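Local structure of AT-rich DNA-binding protein (Thermus thermophilus, 2DT5) at residues His27-Ser30 with Ser31-Gly35; Ala96-Pro99 with Gly100-Glu103; Asn186-Phe189 with Leu190-Leu193; Leu196-Ala199 with Ile200-Lys204. The protein probably represses transcription in response to the cellular NADH/NAD(+) redox state, binding DNA through a winged-helix domain and NAD through a Rossmann-fold domain as a homodimer. The protein carries 1 engineered substitution. All coordinates share one frame; numbering follows the deposited sequence.

Contact 1: His27-Ser30 with Ser31-Gly35; sequences HRTS and SEQLG. With SO4 (sulfate ion), chain J.
S30 sits at the N-cap of helix 31-37 in the winged-helix DNA-binding domain, inside the predicted helix-turn-helix region, and its side chain accepts a hydrogen bond from the backbone of Q33. Q33 N lies 3.0 Å from S30 OG with an N-H...O angle of 163°, so the bond is nearly straight. The hydroxyl can reach forward to the first helical turn because OG stands between the backbone N and the carbonyl carbon (chi1 59°), and it also rests 3.3 Å from Q33 CB. The S30 carbonyl starts the helical bonding itself: its O takes L34 N at 2.9 Å. One residue earlier, T29 OG1 approaches Q33 NE2 to 2.7 Å, but the angle is too poor for a hydrogen bond. With CG anti to the backbone N and the chain extended, the Q33 side chain runs back toward T29. On the other branch, T29 CG2 packs 3.8 Å from L34 CD1, the two side chains meeting at about a right angle. L18 and L21 of helix 7-23 cover T29, L21 also reaches Q33 and L34, and T29 is paired through its backbone with Y62 of the neighbouring strand. A sulfate, probably from the crystallisation liquor, occupies the start of the helix, where the helix dipole would be expected to favour an anion; R46, Y55, G59 and G61 complete its site. S31 OG, which is also hydrogen-bonded to Y62 OH, gives sulfate O1 a bond at 2.8 Å, and S31 N gives O3 one at 2.9 Å.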
loop_
_atom_site.group_PDB
_atom_site.type_symbol
_atom_site.label_atom_id
_atom_site.label_comp_id
_atom_site.label_asym_id
_atom_site.label_seq_id
_atom_site.Cartn_x
_atom_site.Cartn_y
_atom_site.Cartn_z
ATOM N N HIS B 27 -8.519 -1.050 27.423
ATOM C CA HIS B 27 -7.247 -1.004 28.124
ATOM C C HIS B 27 -6.487 -2.322 28.074
ATOM O O HIS B 27 -5.268 -2.338 28.210
ATOM C CB HIS B 27 -7.466 -0.558 29.575
ATOM C CG HIS B 27 -6.195 -0.327 30.335
ATOM N ND1 HIS B 27 -5.551 -1.325 31.036
ATOM C CD2 HIS B 27 -5.435 0.784 30.484
ATOM C CE1 HIS B 27 -4.453 -0.840 31.586
ATOM N NE2 HIS B 27 -4.357 0.439 31.266
ATOM N N ARG B 28 -7.189 -3.424 27.858
ATOM C CA ARG B 28 -6.517 -4.713 27.795
ATOM C C ARG B 28 -6.997 -5.524 26.587
ATOM O O ARG B 28 -8.141 -5.389 26.163
ATOM C CB ARG B 28 -6.772 -5.473 29.099
ATOM C CG ARG B 28 -5.672 -6.441 29.500
ATOM C CD ARG B 28 -5.928 -7.024 30.885
ATOM N NE ARG B 28 -7.248 -7.647 30.974
ATOM C CZ ARG B 28 -7.699 -8.308 32.037
ATOM N NH1 ARG B 28 -6.935 -8.437 33.115
ATOM N NH2 ARG B 28 -8.915 -8.841 32.022
ATOM N N THR B 29 -6.119 -6.346 26.015
ATOM C CA THR B 29 -6.505 -7.173 24.872
ATOM C C THR B 29 -5.864 -8.556 24.935
ATOM O O THR B 29 -5.092 -8.847 25.849
ATOM C CB THR B 29 -6.150 -6.495 23.503
ATOM O OG1 THR B 29 -6.512 -7.377 22.428
ATOM C CG2 THR B 29 -4.661 -6.174 23.415
ATOM N N SER B 30 -6.184 -9.407 23.967
ATOM C CA SER B 30 -5.651 -10.759 23.943
ATOM C C SER B 30 -5.106 -11.100 22.568
ATOM O O SER B 30 -5.339 -10.375 21.610
ATOM C CB SER B 30 -6.758 -11.747 24.292
ATOM O OG SER B 30 -7.832 -11.636 23.370
ATOM N N SER B 31 -4.387 -12.216 22.479
ATOM C CA SER B 31 -3.826 -12.662 21.217
ATOM C C SER B 31 -4.968 -13.060 20.299
ATOM O O SER B 31 -4.867 -12.962 19.074
ATOM C CB SER B 31 -2.904 -13.867 21.430
ATOM O OG SER B 31 -1.677 -13.479 22.035
ATOM N N GLU B 32 -6.061 -13.509 20.906
ATOM C CA GLU B 32 -7.221 -13.929 20.144
ATOM C C GLU B 32 -7.934 -12.711 19.565
ATOM O O GLU B 32 -8.260 -12.671 18.380
ATOM C CB GLU B 32 -8.156 -14.738 21.039
ATOM C CG GLU B 32 -9.269 -15.426 20.272
ATOM C CD GLU B 32 -9.949 -16.510 21.085
ATOM O OE1 GLU B 32 -9.299 -17.551 21.343
ATOM O OE2 GLU B 32 -11.126 -16.312 21.465
ATOM N N GLN B 33 -8.161 -11.703 20.394
ATOM C CA GLN B 33 -8.808 -10.490 19.918
ATOM C C GLN B 33 -7.937 -9.819 18.855
ATOM O O GLN B 33 -8.444 -9.372 17.826
ATOM C CB GLN B 33 -9.040 -9.527 21.070
ATOM C CG GLN B 33 -9.520 -8.164 20.630
ATOM C CD GLN B 33 -9.591 -7.184 21.781
ATOM O OE1 GLN B 33 -10.021 -6.044 21.614
ATOM N NE2 GLN B 33 -9.166 -7.624 22.962
ATOM N N LEU B 34 -6.630 -9.740 19.109
ATOM C CA LEU B 34 -5.702 -9.135 18.145
ATOM C C LEU B 34 -5.689 -9.956 16.855
ATOM O O LEU B 34 -5.765 -9.419 15.764
ATOM C CB LEU B 34 -4.286 -9.084 18.731
ATOM C CG LEU B 34 -3.659 -7.713 19.015
ATOM C CD1 LEU B 34 -4.657 -6.779 19.650
ATOM C CD2 LEU B 34 -2.452 -7.898 19.925
ATOM N N GLY B 35 -5.607 -11.268 16.996
ATOM C CA GLY B 35 -5.565 -12.133 15.835
ATOM C C GLY B 35 -6.772 -11.954 14.942
ATOM O O GLY B 35 -6.661 -12.003 13.717
HETATM S S SO4 J . -2.819 -14.728 25.327
HETATM O O1 SO4 J . -1.792 -15.099 24.335
HETATM O O2 SO4 J . -2.171 -14.551 26.634
HETATM O O3 SO4 J . -3.476 -13.454 24.959
HETATM O O4 SO4 J . -3.830 -15.799 25.386
#

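Contact 2: Ala96-Pro99 with Gly100-Glu103; sequences ADYP and GFGE. With NAD (nicotinamide-adenine-dinucleotide), chain H.
Y98 and F101 form a T-shaped aromatic pair in the loop that joins helix 90-96 to strand 105-112 of the Rossmann domain. The edge of the tyrosine ring points at the face of the phenylalanine ring, with centroids 5.8 Å apart and planes at 82°; Y98 CD2 is the atom above that face, displaced toward its rim. Y98 carries its CG opposite the backbone N (chi1 -178°), which places the ring beside the carbonyl carbon, toward the residues that follow. F101 turns the other way, CG lying opposite the carbonyl carbon (chi1 -79°), and this brings the CD1-CE1 side of its ring beside Y98: CE1 is 3.8 Å from Y98 CB, and CD1 is 3.4 Å from Y98 O. G100 fits between the two aromatics in sequence, its backbone lying over one face of the tyrosine with N 3.4 Å above the ring plane. The nicotinamide of a bound NAD meets the same ring obliquely, Y98 CE1 reaching NAD C2N at 3.3 Å, while P99 CD lies against the ribose hydroxyl O2D. That NAD is held largely by residues of the second subunit, and F189 of the second subunit meets both aromatic rings, so the loop closes a pocket at the dimer interface. Beyond the rings, a water bridges the backbone, donating to P99 O at 2.7 Å and accepting from G102 N at 2.8 Å.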
loop_
_atom_site.group_PDB
_atom_site.type_symbol
_atom_site.label_atom_id
_atom_site.label_comp_id
_atom_site.label_asym_id
_atom_site.label_seq_id
_atom_site.Cartn_x
_atom_site.Cartn_y
_atom_site.Cartn_z
ATOM N N ALA B 96 4.906 16.675 0.263
ATOM C CA ALA B 96 5.437 17.678 1.176
ATOM C C ALA B 96 4.305 18.267 2.012
ATOM O O ALA B 96 4.545 18.739 3.128
ATOM C CB ALA B 96 6.154 18.798 0.405
ATOM N N ASP B 97 3.087 18.252 1.472
ATOM C CA ASP B 97 1.918 18.757 2.212
ATOM C C ASP B 97 1.081 17.666 2.901
ATOM O O ASP B 97 0.083 17.983 3.545
ATOM C CB ASP B 97 0.969 19.555 1.305
ATOM C CG ASP B 97 1.529 20.907 0.915
ATOM O OD1 ASP B 97 2.368 21.429 1.666
ATOM O OD2 ASP B 97 1.119 21.459 -0.133
ATOM N N TYR B 98 1.447 16.394 2.750
ATOM C CA TYR B 98 0.668 15.308 3.386
ATOM C C TYR B 98 0.693 15.532 4.899
ATOM O O TYR B 98 1.759 15.663 5.495
ATOM C CB TYR B 98 1.265 13.941 3.055
ATOM C CG TYR B 98 0.489 12.776 3.632
ATOM C CD1 TYR B 98 -0.820 12.531 3.236
ATOM C CD2 TYR B 98 1.082 11.891 4.538
ATOM C CE1 TYR B 98 -1.533 11.419 3.718
ATOM C CE2 TYR B 98 0.387 10.768 5.025
ATOM C CZ TYR B 98 -0.921 10.542 4.604
ATOM O OH TYR B 98 -1.618 9.437 5.032
ATOM N N PRO B 99 -0.484 15.557 5.541
ATOM C CA PRO B 99 -0.580 15.789 6.992
ATOM C C PRO B 99 -0.412 14.589 7.892
ATOM O O PRO B 99 -0.498 14.710 9.123
ATOM C CB PRO B 99 -1.982 16.382 7.097
ATOM C CG PRO B 99 -2.765 15.714 5.993
ATOM C CD PRO B 99 -1.792 15.271 4.939
ATOM N N GLY B 100 -0.178 13.421 7.310
ATOM C CA GLY B 100 -0.080 12.233 8.131
ATOM C C GLY B 100 1.270 11.614 8.419
ATOM O O GLY B 100 1.326 10.416 8.650
ATOM N N PHE B 101 2.346 12.395 8.420
ATOM C CA PHE B 101 3.655 11.819 8.708
ATOM C C PHE B 101 3.823 11.510 10.194
ATOM O O PHE B 101 4.469 10.531 10.560
ATOM C CB PHE B 101 4.786 12.753 8.258
ATOM C CG PHE B 101 5.056 12.709 6.770
ATOM C CD1 PHE B 101 4.521 13.672 5.920
ATOM C CD2 PHE B 101 5.842 11.701 6.224
ATOM C CE1 PHE B 101 4.765 13.639 4.543
ATOM C CE2 PHE B 101 6.092 11.655 4.847
ATOM C CZ PHE B 101 5.550 12.632 4.003
ATOM N N GLY B 102 3.242 12.343 11.050
ATOM C CA GLY B 102 3.367 12.114 12.480
ATOM C C GLY B 102 4.706 12.568 13.044
ATOM O O GLY B 102 5.543 13.130 12.329
ATOM N N GLU B 103 4.912 12.318 14.334
ATOM C CA GLU B 103 6.144 12.713 15.004
ATOM C C GLU B 103 7.365 11.891 14.633
ATOM O O GLU B 103 8.481 12.379 14.718
ATOM C CB GLU B 103 5.968 12.664 16.526
ATOM C CG GLU B 103 5.118 13.785 17.075
ATOM C CD GLU B 103 5.461 14.130 18.518
ATOM O OE1 GLU B 103 4.737 14.968 19.103
ATOM O OE2 GLU B 103 6.450 13.573 19.060
HETATM P PA NAD H . -4.395 19.337 -3.949
HETATM O O1A NAD H . -3.205 19.536 -4.820
HETATM O O2A NAD H . -4.870 20.440 -3.086
HETATM O O5B NAD H . -5.540 18.821 -4.894
HETATM C C5B NAD H . -6.889 18.493 -4.447
HETATM C C4B NAD H . -7.801 18.656 -5.650
HETATM O O4B NAD H . -9.158 18.315 -5.158
HETATM C C3B NAD H . -7.930 20.122 -6.169
HETATM O O3B NAD H . -7.639 20.134 -7.589
HETATM C C2B NAD H . -9.350 20.559 -5.884
HETATM O O2B NAD H . -9.906 21.505 -6.747
HETATM C C1B NAD H . -10.054 19.178 -5.826
HETATM N N9A NAD H . -11.247 19.176 -5.007
HETATM C C8A NAD H . -11.548 19.736 -3.772
HETATM N N7A NAD H . -12.781 19.477 -3.364
HETATM C C5A NAD H . -13.360 18.725 -4.306
HETATM C C6A NAD H . -14.690 18.129 -4.425
HETATM N N6A NAD H . -15.614 18.270 -3.504
HETATM N N1A NAD H . -14.891 17.399 -5.584
HETATM C C2A NAD H . -13.995 17.215 -6.564
HETATM N N3A NAD H . -12.716 17.768 -6.502
HETATM C C4A NAD H . -12.437 18.511 -5.351
HETATM O O3 NAD H . -4.089 18.103 -2.998
HETATM P PN NAD H . -3.047 16.883 -3.188
HETATM O O1N NAD H . -1.713 17.342 -2.676
HETATM O O2N NAD H . -3.196 16.465 -4.629
HETATM O O5D NAD H . -3.656 15.803 -2.169
HETATM C C5D NAD H . -4.943 15.169 -2.455
HETATM C C4D NAD H . -5.292 14.268 -1.344
HETATM O O4D NAD H . -4.216 13.242 -1.211
HETATM C C3D NAD H . -5.360 14.967 0.084
HETATM O O3D NAD H . -6.426 14.404 0.900
HETATM C C2D NAD H . -4.001 14.631 0.651
HETATM O O2D NAD H . -3.862 14.829 2.021
HETATM C C1D NAD H . -3.854 13.146 0.159
HETATM N N1N NAD H . -2.473 12.632 0.358
HETATM C C2N NAD H . -2.411 11.232 0.543
HETATM C C3N NAD H . -1.334 10.509 0.325
HETATM C C7N NAD H . -1.366 9.032 0.606
HETATM O O7N NAD H . -0.275 8.428 0.634
HETATM N N7N NAD H . -2.557 8.428 0.862
HETATM C C4N NAD H . -0.038 11.138 -0.174
HETATM C C5N NAD H . -0.350 12.394 -0.952
HETATM C C6N NAD H . -1.404 13.213 -0.448
HETATM O O HOH W 1 1.568 14.622 10.928
#

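Contact 3: Asn186-Phe189 with Leu190-Leu193; sequences NVDF and LAGL. With NAD (nicotinamide-adenine-dinucleotide), chain L.
A type I beta turn from D188 to A191 links strand 183-186 to helix 192-201 and passes along the nicotinamide end of the NAD pocket. Across the turn, A191 N donates to D188 O at 3.2 Å; the donor stands 60° out of the carbonyl plane, although the N-H itself points well at the oxygen. The D188 carboxylate folds over the same corner. With CG opposite the backbone N (chi1 172°), OD1 is brought 3.3 Å from L190 N and accepts its hydrogen bond from above the carboxylate plane, while OD2 lies 3.4 Å from A191 CB. A water accepts from G192 N and donates to F189 O at 2.7 Å, tying the corner to the residue just past it. The cofactor uses the backbone just before the corner. Its amide N7N donates to V187 O at 3.0 Å, and F189 N points at the carboxamide oxygen O7N, whose position is less certain. The F189 ring has V187 CG1 over one face, and around the turn the second subunit supplies Y98 beside D188 and F101 beside L190. The carboxamide appears to be read by main-chain groups, V187 O accepting and, less surely, F189 N donating, so the path of the chain probably sets its orientation, and the D188 carboxylate probably steadies that path by holding the L190 amide.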
loop_
_atom_site.group_PDB
_atom_site.type_symbol
_atom_site.label_atom_id
_atom_site.label_comp_id
_atom_site.label_asym_id
_atom_site.label_seq_id
_atom_site.Cartn_x
_atom_site.Cartn_y
_atom_site.Cartn_z
ATOM N N ASN B 186 9.400 -0.136 -2.157
ATOM C CA ASN B 186 8.710 0.428 -3.306
ATOM C C ASN B 186 7.240 0.626 -2.974
ATOM O O ASN B 186 6.606 -0.233 -2.355
ATOM C CB ASN B 186 8.848 -0.505 -4.501
ATOM C CG ASN B 186 10.291 -0.786 -4.831
ATOM O OD1 ASN B 186 11.062 0.131 -5.065
ATOM N ND2 ASN B 186 10.667 -2.055 -4.828
ATOM N N VAL B 187 6.699 1.766 -3.376
ATOM C CA VAL B 187 5.299 2.052 -3.102
ATOM C C VAL B 187 4.477 1.733 -4.333
ATOM O O VAL B 187 4.935 1.907 -5.461
ATOM C CB VAL B 187 5.074 3.559 -2.776
ATOM C CG1 VAL B 187 3.581 3.813 -2.491
ATOM C CG2 VAL B 187 5.961 3.987 -1.598
ATOM N N ASP B 188 3.266 1.244 -4.118
ATOM C CA ASP B 188 2.365 0.983 -5.236
ATOM C C ASP B 188 1.001 1.437 -4.762
ATOM O O ASP B 188 0.311 0.709 -4.075
ATOM C CB ASP B 188 2.347 -0.503 -5.599
ATOM C CG ASP B 188 1.277 -0.834 -6.613
ATOM O OD1 ASP B 188 0.970 0.027 -7.466
ATOM O OD2 ASP B 188 0.747 -1.961 -6.557
ATOM N N PHE B 189 0.650 2.674 -5.097
ATOM C CA PHE B 189 -0.616 3.272 -4.694
ATOM C C PHE B 189 -1.813 2.607 -5.337
ATOM O O PHE B 189 -2.941 2.859 -4.943
ATOM C CB PHE B 189 -0.624 4.771 -5.041
ATOM C CG PHE B 189 0.010 5.639 -3.996
ATOM C CD1 PHE B 189 0.498 6.890 -4.321
ATOM C CD2 PHE B 189 0.101 5.211 -2.676
ATOM C CE1 PHE B 189 1.069 7.713 -3.348
ATOM C CE2 PHE B 189 0.665 6.021 -1.699
ATOM C CZ PHE B 189 1.152 7.276 -2.036
ATOM N N LEU B 190 -1.574 1.763 -6.333
ATOM C CA LEU B 190 -2.678 1.091 -7.007
ATOM C C LEU B 190 -2.913 -0.343 -6.528
ATOM O O LEU B 190 -3.793 -1.035 -7.026
ATOM C CB LEU B 190 -2.468 1.125 -8.529
ATOM C CG LEU B 190 -2.539 2.534 -9.146
ATOM C CD1 LEU B 190 -2.696 2.436 -10.656
ATOM C CD2 LEU B 190 -3.708 3.275 -8.584
ATOM N N ALA B 191 -2.135 -0.782 -5.549
ATOM C CA ALA B 191 -2.284 -2.137 -5.020
ATOM C C ALA B 191 -3.708 -2.388 -4.530
ATOM O O ALA B 191 -4.232 -3.495 -4.622
ATOM C CB ALA B 191 -1.301 -2.346 -3.873
ATOM N N GLY B 192 -4.336 -1.339 -4.020
ATOM C CA GLY B 192 -5.678 -1.458 -3.486
ATOM C C GLY B 192 -6.773 -1.778 -4.478
ATOM O O GLY B 192 -7.811 -2.308 -4.084
ATOM N N LEU B 193 -6.555 -1.462 -5.754
ATOM C CA LEU B 193 -7.544 -1.730 -6.795
ATOM C C LEU B 193 -8.058 -3.167 -6.806
ATOM O O LEU B 193 -9.262 -3.418 -6.941
ATOM C CB LEU B 193 -6.960 -1.417 -8.165
ATOM C CG LEU B 193 -6.769 0.062 -8.467
ATOM C CD1 LEU B 193 -6.235 0.243 -9.864
ATOM C CD2 LEU B 193 -8.104 0.775 -8.305
HETATM P PA NAD L . 6.435 15.013 -12.489
HETATM O O1A NAD L . 5.287 15.918 -12.173
HETATM O O2A NAD L . 6.948 14.934 -13.893
HETATM O O5B NAD L . 7.566 15.434 -11.501
HETATM C C5B NAD L . 8.874 14.809 -11.488
HETATM C C4B NAD L . 9.812 15.814 -10.869
HETATM O O4B NAD L . 11.106 15.125 -10.850
HETATM C C3B NAD L . 10.101 17.121 -11.706
HETATM O O3B NAD L . 9.835 18.294 -10.876
HETATM C C2B NAD L . 11.570 17.026 -12.116
HETATM O O2B NAD L . 12.261 18.204 -12.286
HETATM C C1B NAD L . 12.083 16.125 -10.997
HETATM N N9A NAD L . 13.295 15.422 -11.325
HETATM C C8A NAD L . 13.741 14.740 -12.466
HETATM N N7A NAD L . 14.948 14.224 -12.320
HETATM C C5A NAD L . 15.373 14.536 -11.079
HETATM C C6A NAD L . 16.609 14.250 -10.335
HETATM N N6A NAD L . 17.603 13.562 -10.851
HETATM N N1A NAD L . 16.645 14.768 -9.037
HETATM C C2A NAD L . 15.663 15.483 -8.448
HETATM N N3A NAD L . 14.468 15.780 -9.119
HETATM C C4A NAD L . 14.368 15.292 -10.431
HETATM O O3 NAD L . 6.061 13.520 -12.045
HETATM P PN NAD L . 4.900 12.938 -11.029
HETATM O O1N NAD L . 3.632 12.805 -11.769
HETATM O O2N NAD L . 4.954 13.800 -9.810
HETATM O O5D NAD L . 5.477 11.451 -10.769
HETATM C C5D NAD L . 6.729 11.264 -10.044
HETATM C C4D NAD L . 7.025 9.814 -9.945
HETATM O O4D NAD L . 5.915 9.142 -9.180
HETATM C C3D NAD L . 7.061 9.045 -11.332
HETATM O O3D NAD L . 8.104 8.045 -11.318
HETATM C C2D NAD L . 5.694 8.387 -11.371
HETATM O O2D NAD L . 5.580 7.341 -12.277
HETATM C C1D NAD L . 5.537 7.960 -9.868
HETATM N N1N NAD L . 4.147 7.514 -9.588
HETATM C C2N NAD L . 4.032 6.507 -8.590
HETATM C C3N NAD L . 2.894 6.234 -7.970
HETATM C C7N NAD L . 2.840 5.126 -6.962
HETATM O O7N NAD L . 1.715 4.732 -6.585
HETATM N N7N NAD L . 3.992 4.570 -6.545
HETATM C C4N NAD L . 1.621 7.018 -8.277
HETATM C C5N NAD L . 2.007 8.433 -8.666
HETATM C C6N NAD L . 3.082 8.535 -9.581
HETATM O O HOH W 2 -3.502 1.101 -2.934
#

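Contact 4: Leu196-Ala199 with Ile200-Lys204; sequences LSFA and ILNPK
F198 and N202 meet where helix 192-201 ends, the C-terminal helix through which this subunit packs on its partner. Backbone hydrogen bonds carry the last turns: I200 N reaches L196 O at 2.7 Å, nearly along the C=O axis, and L201 N follows to S197 O at 3.0 Å. The next bond is more bent. N202 N lies 2.8 Å from F198 O with an N-H...O angle of 132°, and it makes a weak second bond to A199 O. N202 is the first residue to leave helical backbone angles, and P203, which has no N-H to give, follows it; P203 CA instead makes a C-H...O contact with A199 O at 3.4 Å. Among the side chains, F198 holds CG opposite its backbone N (chi1 171°), and the ring extends toward the helix end, where N202 CB sits 4.1 Å above one face, toward the rim. The amide of N202 is turned only 18° from the ring plane, although the two side chains run at about a right angle. W205 meets the F198 ring edge-to-face. I200 and L201 lie along carbonyls of the preceding turn, I200 CG1 3.0 Å from L196 O and L201 CG 3.3 Å from S197 O. Facing the second subunit, S197 OG shares or alternates its one hydrogen between L75 O there and T194 O of its own helix; F198 and N202 lie on that subunit's I74. With one amide N-H shared unequally between two carbonyls and a proline next, the regular hydrogen bonding of the helix stops here.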
loop_
_atom_site.group_PDB
_atom_site.type_symbol
_atom_site.label_atom_id
_atom_site.label_comp_id
_atom_site.label_asym_id
_atom_site.label_seq_id
_atom_site.Cartn_x
_atom_site.Cartn_y
_atom_site.Cartn_z
ATOM N N LEU B 196 -10.290 -3.897 -4.032
ATOM C CA LEU B 196 -11.655 -3.395 -4.272
ATOM C C LEU B 196 -12.429 -4.283 -5.247
ATOM O O LEU B 196 -13.624 -4.544 -5.047
ATOM C CB LEU B 196 -11.651 -1.965 -4.821
ATOM C CG LEU B 196 -11.392 -0.809 -3.858
ATOM C CD1 LEU B 196 -11.174 0.491 -4.668
ATOM C CD2 LEU B 196 -12.583 -0.658 -2.908
ATOM N N SER B 197 -11.776 -4.725 -6.319
ATOM C CA SER B 197 -12.478 -5.591 -7.263
ATOM C C SER B 197 -12.900 -6.842 -6.494
ATOM O O SER B 197 -14.036 -7.296 -6.614
ATOM C CB SER B 197 -11.588 -5.948 -8.457
ATOM O OG SER B 197 -10.315 -6.394 -8.035
ATOM N N PHE B 198 -11.995 -7.376 -5.679
ATOM C CA PHE B 198 -12.317 -8.562 -4.892
ATOM C C PHE B 198 -13.521 -8.272 -3.997
ATOM O O PHE B 198 -14.475 -9.047 -3.952
ATOM C CB PHE B 198 -11.134 -8.985 -4.011
ATOM C CG PHE B 198 -11.479 -10.061 -3.021
ATOM C CD1 PHE B 198 -11.532 -11.391 -3.410
ATOM C CD2 PHE B 198 -11.840 -9.734 -1.717
ATOM C CE1 PHE B 198 -11.944 -12.379 -2.522
ATOM C CE2 PHE B 198 -12.257 -10.719 -0.822
ATOM C CZ PHE B 198 -12.310 -12.043 -1.225
ATOM N N ALA B 199 -13.468 -7.148 -3.286
ATOM C CA ALA B 199 -14.543 -6.760 -2.386
ATOM C C ALA B 199 -15.881 -6.565 -3.105
ATOM O O ALA B 199 -16.916 -7.029 -2.636
ATOM C CB ALA B 199 -14.151 -5.488 -1.641
ATOM N N ILE B 200 -15.855 -5.888 -4.249
ATOM C CA ILE B 200 -17.077 -5.639 -5.004
ATOM C C ILE B 200 -17.718 -6.940 -5.498
ATOM O O ILE B 200 -18.936 -7.063 -5.512
ATOM C CB ILE B 200 -16.813 -4.705 -6.214
ATOM C CG1 ILE B 200 -16.335 -3.334 -5.724
ATOM C CG2 ILE B 200 -18.091 -4.542 -7.032
ATOM C CD1 ILE B 200 -15.746 -2.454 -6.813
ATOM N N LEU B 201 -16.899 -7.909 -5.894
ATOM C CA LEU B 201 -17.421 -9.189 -6.372
ATOM C C LEU B 201 -17.722 -10.178 -5.244
ATOM O O LEU B 201 -18.471 -11.132 -5.445
ATOM C CB LEU B 201 -16.444 -9.832 -7.354
ATOM C CG LEU B 201 -16.085 -8.978 -8.565
ATOM C CD1 LEU B 201 -15.108 -9.745 -9.419
ATOM C CD2 LEU B 201 -17.339 -8.623 -9.358
ATOM N N ASN B 202 -17.138 -9.971 -4.069
ATOM C CA ASN B 202 -17.398 -10.873 -2.938
ATOM C C ASN B 202 -17.813 -10.021 -1.740
ATOM O O ASN B 202 -17.158 -10.012 -0.694
ATOM C CB ASN B 202 -16.144 -11.693 -2.614
ATOM C CG ASN B 202 -15.653 -12.501 -3.809
ATOM O OD1 ASN B 202 -14.917 -11.997 -4.675
ATOM N ND2 ASN B 202 -16.076 -13.758 -3.874
ATOM N N PRO B 203 -18.935 -9.303 -1.877
ATOM C CA PRO B 203 -19.475 -8.417 -0.839
ATOM C C PRO B 203 -19.684 -8.988 0.560
ATOM O O PRO B 203 -19.570 -8.262 1.546
ATOM C CB PRO B 203 -20.789 -7.939 -1.452
ATOM C CG PRO B 203 -21.242 -9.141 -2.227
ATOM C CD PRO B 203 -19.947 -9.544 -2.925
ATOM N N LYS B 204 -19.989 -10.277 0.648
ATOM C CA LYS B 204 -20.255 -10.906 1.937
ATOM C C LYS B 204 -19.174 -11.917 2.317
ATOM O O LYS B 204 -19.405 -12.803 3.142
ATOM C CB LYS B 204 -21.607 -11.620 1.870
ATOM C CG LYS B 204 -22.722 -10.807 1.213
ATOM C CD LYS B 204 -23.298 -9.764 2.159
ATOM C CE LYS B 204 -24.052 -10.420 3.312
ATOM N NZ LYS B 204 -24.790 -9.435 4.154
#

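Along the chain the four contacts come in series, from the winged-helix domain through the Rossmann domain to the C-terminal helix. Contact 1 stands apart, its centre 28 to 29 Å from each of the other three. Contacts 2 and 3 have centres 19 Å apart with nearest atoms about 8 Å apart; each borders a bound NAD, and across the dimer the 96-103 loop of one subunit meets the 186-193 turn of the other. Contact 4 adjoins contact 3 in sequence and shares helix 192-201 with it, centres 18 Å apart. The same helix therefore leads from a nicotinamide-binding turn to the second subunit's residues L75 and I74, consistent with communication between cofactor and dimer arrangement.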